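Local coordinates for protein nadb-ler3 (Gallus gallus, PDB 3WXB) that binds NADPH and, as a short-chain dehydrogenase/reductase, reduces carbonyl compounds with NADPH or NADH as hydride donor, at residues 173-178 with 222-227. Numbering follows the deposited sequence.
Sequences AIINIS and FCVALH. With NDP (NADPH dihydro-nicotinamide-adenine-dinucleotide phosphate), chain C.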
ATOM      1  N   ALA A 173     -20.587   2.876  -8.379  1.00 24.85           N
ATOM      2  CA  ALA A 173     -19.536   3.231  -7.370  1.00 24.84           C
ATOM      3  C   ALA A 173     -18.771   1.972  -6.885  1.00 25.26           C
ATOM      4  O   ALA A 173     -19.381   0.919  -6.754  1.00 25.08           O
ATOM      5  CB  ALA A 173     -20.155   3.908  -6.140  1.00 21.55           C
ATOM      6  N   ILE A 174     -17.501   2.126  -6.581  1.00 26.08           N
ATOM      7  CA  ILE A 174     -16.698   1.160  -5.872  1.00 23.20           C
ATOM      8  C   ILE A 174     -16.346   1.767  -4.525  1.00 23.31           C
ATOM      9  O   ILE A 174     -15.826   2.830  -4.447  1.00 22.64           O
ATOM     10  CB  ILE A 174     -15.417   0.806  -6.650  1.00 24.30           C
ATOM     11  CG1 ILE A 174     -15.740   0.119  -7.962  1.00 25.53           C
ATOM     12  CG2 ILE A 174     -14.493  -0.028  -5.809  1.00 21.84           C
ATOM     13  CD1 ILE A 174     -14.695   0.205  -8.954  1.00 25.07           C
ATOM     14  N   ILE A 175     -16.676   1.063  -3.481  1.00 21.29           N
ATOM     15  CA  ILE A 175     -16.404   1.472  -2.156  1.00 24.01           C
ATOM     16  C   ILE A 175     -15.339   0.530  -1.564  1.00 25.06           C
ATOM     17  O   ILE A 175     -15.568  -0.620  -1.424  1.00 25.55           O
ATOM     18  CB  ILE A 175     -17.661   1.418  -1.267  1.00 23.59           C
ATOM     19  CG1 ILE A 175     -18.846   2.068  -1.952  1.00 28.99           C
ATOM     20  CG2 ILE A 175     -17.403   1.980   0.093  1.00 23.78           C
ATOM     21  CD1 ILE A 175     -18.491   3.361  -2.610  1.00 29.05           C
ATOM     22  N   ASN A 176     -14.185   1.058  -1.230  1.00 24.39           N
ATOM     23  CA  ASN A 176     -13.156   0.285  -0.562  1.00 24.05           C
ATOM     24  C   ASN A 176     -13.077   0.531   0.927  1.00 20.69           C
ATOM     25  O   ASN A 176     -12.781   1.618   1.325  1.00 22.47           O
ATOM     26  CB  ASN A 176     -11.828   0.504  -1.240  1.00 24.79           C
ATOM     27  CG  ASN A 176     -11.819  -0.010  -2.612  1.00 26.61           C
ATOM     28  OD1 ASN A 176     -12.395  -1.003  -2.871  1.00 28.17           O
ATOM     29  ND2 ASN A 176     -11.212   0.695  -3.500  1.00 23.30           N
ATOM     30  N   ILE A 177     -13.351  -0.486   1.744  1.00 21.61           N
ATOM     31  CA  ILE A 177     -13.332  -0.268   3.188  1.00 19.41           C
ATOM     32  C   ILE A 177     -11.859  -0.326   3.668  1.00 26.37           C
ATOM     33  O   ILE A 177     -11.265  -1.432   3.752  1.00 25.27           O
ATOM     34  CB  ILE A 177     -14.180  -1.286   3.955  1.00 19.69           C
ATOM     35  CG1 ILE A 177     -15.597  -1.360   3.367  1.00 22.94           C
ATOM     36  CG2 ILE A 177     -14.171  -0.941   5.488  1.00 21.81           C
ATOM     37  CD1 ILE A 177     -16.386   0.039   3.464  1.00 20.79           C
ATOM     38  N   SER A 178     -11.315   0.824   4.056  1.00 22.77           N
ATOM     39  CA  SER A 178      -9.908   0.955   4.344  1.00 21.93           C
ATOM     40  C   SER A 178      -9.793   1.217   5.833  1.00 23.50           C
ATOM     41  O   SER A 178     -10.699   0.854   6.578  1.00 27.32           O
ATOM     42  CB  SER A 178      -9.338   2.098   3.505  1.00 21.45           C
ATOM     43  OG  SER A 178      -7.919   2.181   3.571  1.00 24.19           O
ATOM     44  N   PHE A 222     -17.787   6.105  -9.720  1.00 26.64           N
ATOM     45  CA  PHE A 222     -17.309   6.823  -8.559  1.00 25.86           C
ATOM     46  C   PHE A 222     -16.499   5.847  -7.687  1.00 28.70           C
ATOM     47  O   PHE A 222     -16.862   4.681  -7.608  1.00 26.90           O
ATOM     48  CB  PHE A 222     -18.541   7.283  -7.776  1.00 22.80           C
ATOM     49  CG  PHE A 222     -18.218   8.001  -6.525  1.00 23.92           C
ATOM     50  CD1 PHE A 222     -17.906   9.340  -6.535  1.00 22.02           C
ATOM     51  CD2 PHE A 222     -18.174   7.329  -5.337  1.00 20.71           C
ATOM     52  CE1 PHE A 222     -17.591  10.000  -5.325  1.00 24.06           C
ATOM     53  CE2 PHE A 222     -17.848   7.982  -4.122  1.00 22.33           C
ATOM     54  CZ  PHE A 222     -17.566   9.331  -4.124  1.00 23.13           C
ATOM     55  N   CYS A 223     -15.417   6.309  -7.050  1.00 26.29           N
ATOM     56  CA  CYS A 223     -14.619   5.451  -6.142  1.00 23.64           C
ATOM     57  C   CYS A 223     -14.281   6.192  -4.874  1.00 24.23           C
ATOM     58  O   CYS A 223     -14.034   7.418  -4.913  1.00 24.03           O
ATOM     59  CB  CYS A 223     -13.311   5.011  -6.810  1.00 25.90           C
ATOM     60  SG  CYS A 223     -13.510   4.221  -8.360  1.00 27.44           S
ATOM     61  N   VAL A 224     -14.257   5.505  -3.737  1.00 21.00           N
ATOM     62  CA  VAL A 224     -13.957   6.186  -2.480  1.00 23.28           C
ATOM     63  C   VAL A 224     -13.426   5.147  -1.473  1.00 22.63           C
ATOM     64  O   VAL A 224     -13.793   3.984  -1.595  1.00 22.89           O
ATOM     65  CB  VAL A 224     -15.184   6.891  -1.865  1.00 25.04           C
ATOM     66  CG1 VAL A 224     -16.270   5.885  -1.365  1.00 27.04           C
ATOM     67  CG2 VAL A 224     -14.753   7.828  -0.737  1.00 23.17           C
ATOM     68  N   ALA A 225     -12.580   5.573  -0.538  1.00 22.29           N
ATOM     69  CA  ALA A 225     -12.049   4.706   0.534  1.00 20.65           C
ATOM     70  C   ALA A 225     -12.725   5.195   1.796  1.00 21.97           C
ATOM     71  O   ALA A 225     -12.725   6.424   2.022  1.00 25.31           O
ATOM     72  CB  ALA A 225     -10.518   4.936   0.668  1.00 22.54           C
ATOM     73  N   LEU A 226     -13.270   4.302   2.624  1.00 20.04           N
ATOM     74  CA  LEU A 226     -13.863   4.681   3.911  1.00 21.93           C
ATOM     75  C   LEU A 226     -13.171   4.057   5.114  1.00 23.65           C
ATOM     76  O   LEU A 226     -12.847   2.850   5.112  1.00 25.13           O
ATOM     77  CB  LEU A 226     -15.331   4.212   3.979  1.00 22.58           C
ATOM     78  CG  LEU A 226     -16.299   4.759   2.917  1.00 27.22           C
ATOM     79  CD1 LEU A 226     -17.729   4.286   3.160  1.00 27.60           C
ATOM     80  CD2 LEU A 226     -16.208   6.256   2.873  1.00 24.96           C
ATOM     81  N   HIS A 227     -12.967   4.843   6.139  1.00 20.84           N
ATOM     82  CA  HIS A 227     -12.607   4.311   7.427  1.00 21.00           C
ATOM     83  C   HIS A 227     -13.881   4.160   8.235  1.00 24.97           C
ATOM     84  O   HIS A 227     -14.588   5.161   8.426  1.00 23.00           O
ATOM     85  CB  HIS A 227     -11.661   5.291   8.142  1.00 19.52           C
ATOM     86  CG  HIS A 227     -11.334   4.875   9.538  1.00 22.23           C
ATOM     87  ND1 HIS A 227     -10.802   3.624   9.823  1.00 22.79           N
ATOM     88  CD2 HIS A 227     -11.509   5.497  10.729  1.00 19.04           C
ATOM     89  CE1 HIS A 227     -10.663   3.508  11.135  1.00 23.38           C
ATOM     90  NE2 HIS A 227     -11.078   4.627  11.707  1.00 23.33           N
TER
HETATM   91  PA  NDP C 300     -14.065  -9.311  10.587  1.00 27.66           P
HETATM   92  O1A NDP C 300     -12.764  -9.979  10.892  1.00 30.20           O
HETATM   93  O2A NDP C 300     -15.021  -9.273  11.619  1.00 26.58           O
HETATM   94  O5B NDP C 300     -14.728  -9.911   9.389  1.00 24.98           O
HETATM   95  C5B NDP C 300     -13.896 -10.274   8.251  1.00 24.03           C
HETATM   96  C4B NDP C 300     -14.808 -10.626   7.127  1.00 24.56           C
HETATM   97  O4B NDP C 300     -14.032 -10.735   5.811  1.00 24.59           O
HETATM   98  C3B NDP C 300     -15.471 -12.013   7.297  1.00 27.33           C
HETATM   99  O3B NDP C 300     -16.720 -11.951   6.491  1.00 26.09           O
HETATM  100  C2B NDP C 300     -14.469 -12.931   6.575  1.00 26.20           C
HETATM  101  O2B NDP C 300     -15.025 -14.197   6.157  1.00 27.95           O
HETATM  102  C1B NDP C 300     -14.131 -12.078   5.321  1.00 27.38           C
HETATM  103  N9A NDP C 300     -12.778 -12.554   4.708  1.00 29.91           N
HETATM  104  C8A NDP C 300     -11.523 -12.537   5.220  1.00 23.21           C
HETATM  105  N7A NDP C 300     -10.690 -13.091   4.318  1.00 27.18           N
HETATM  106  C5A NDP C 300     -11.418 -13.573   3.324  1.00 27.67           C
HETATM  107  C6A NDP C 300     -11.086 -14.217   2.191  1.00 29.24           C
HETATM  108  N6A NDP C 300      -9.796 -14.524   1.970  1.00 28.36           N
HETATM  109  N1A NDP C 300     -12.033 -14.534   1.292  1.00 29.26           N
HETATM  110  C2A NDP C 300     -13.339 -14.167   1.500  1.00 21.55           C
HETATM  111  N3A NDP C 300     -13.669 -13.524   2.686  1.00 24.11           N
HETATM  112  C4A NDP C 300     -12.702 -13.206   3.540  1.00 28.43           C
HETATM  113  O3  NDP C 300     -13.589  -7.821  10.088  1.00 29.92           O
HETATM  114  PN  NDP C 300     -14.502  -6.492  10.198  1.00 25.39           P
HETATM  115  O1N NDP C 300     -14.131  -5.807  11.430  1.00 25.65           O
HETATM  116  O2N NDP C 300     -15.910  -6.784   9.872  1.00 27.21           O
HETATM  117  O5D NDP C 300     -13.776  -5.691   8.976  1.00 28.72           O
HETATM  118  C5D NDP C 300     -14.333  -5.523   7.657  1.00 23.30           C
HETATM  119  C4D NDP C 300     -13.492  -4.468   6.922  1.00 25.72           C
HETATM  120  O4D NDP C 300     -13.441  -3.286   7.705  1.00 26.33           O
HETATM  121  C3D NDP C 300     -12.023  -4.976   6.838  1.00 23.40           C
HETATM  122  O3D NDP C 300     -11.578  -4.610   5.537  1.00 28.71           O
HETATM  123  C2D NDP C 300     -11.290  -4.230   7.878  1.00 25.50           C
HETATM  124  O2D NDP C 300      -9.913  -4.066   7.547  1.00 23.47           O
HETATM  125  C1D NDP C 300     -12.027  -2.912   7.894  1.00 23.73           C
HETATM  126  N1N NDP C 300     -11.822  -2.193   9.178  1.00 27.77           N
HETATM  127  C2N NDP C 300     -12.266  -2.693  10.411  1.00 20.51           C
HETATM  128  C3N NDP C 300     -12.047  -1.968  11.587  1.00 23.12           C
HETATM  129  C7N NDP C 300     -12.523  -2.398  12.840  1.00 28.98           C
HETATM  130  O7N NDP C 300     -12.267  -1.728  13.843  1.00 28.86           O
HETATM  131  N7N NDP C 300     -13.359  -3.482  12.861  1.00 27.18           N
HETATM  132  C4N NDP C 300     -11.330  -0.755  11.544  1.00 23.97           C
HETATM  133  C5N NDP C 300     -10.858  -0.228  10.334  1.00 23.35           C
HETATM  134  C6N NDP C 300     -11.068  -0.943   9.144  1.00 22.77           C
HETATM  135  P2B NDP C 300     -14.895 -15.523   7.135  1.00 31.05           P
HETATM  136  O1X NDP C 300     -14.999 -16.519   6.059  1.00 29.65           O
HETATM  137  O2X NDP C 300     -16.011 -15.316   8.070  1.00 33.32           O
HETATM  138  O3X NDP C 300     -13.533 -15.418   7.725  1.00 29.09           O
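Ile175 and Val224 sit as direct neighbours on two parallel strands, their side chains running alongside each other off the same face. From the CA of Ile175, CB leaves the sheet on the face it shares with Ala173, Ile177, Phe222, Val224 and Leu226. One branch, CG2, lies against Leu226, 3.9 Å from its CD1, and the two side chains cross obliquely there. The other branch runs through CG1, placed beside the backbone N by a chi1 of -47°, and ends in CD1, which closes on Val224 CG1 at 3.6 Å. At the start of the strands, Ala173 CB comes to the edge of the Phe222 ring, 4.0 Å from CD2.

Beneath these side chains, five backbone hydrogen bonds alternate in direction between 173-178 and 222-227. The straightest runs from Asn176 N to Val224 O, at 171°; the last, Ser178 N to Leu226 O at 2.8 Å, carries the pairing just past the end of strand 173-177. In the Rossmann fold of this family these are the fifth and sixth strands in chain order, joined by a crossover through helix 196-216, with strands 112-115 and 269-271 on their outer flanks.

That helix covers the other face, the one carrying Ile174, Asn176, Cys223 and Ala225. Here the Asn176 amide finds its partners outside 222-227: OD1 accepts from Asn115 ND2 and ND2 bonds to Thr209 OG1, so both ends of a buried group are satisfied. Ser178 OG is likewise hydrogen-bonded to Asn206.

The C-terminal ends of the strands open onto the cofactor. Ile177 CG2 packs 3.3 Å from O4D of the NADPH ribose, and Ser178 O lies 3.2 Å from C6N of the nicotinamide, while His227 CE1 approaches the neighbouring C5N at 3.8 Å.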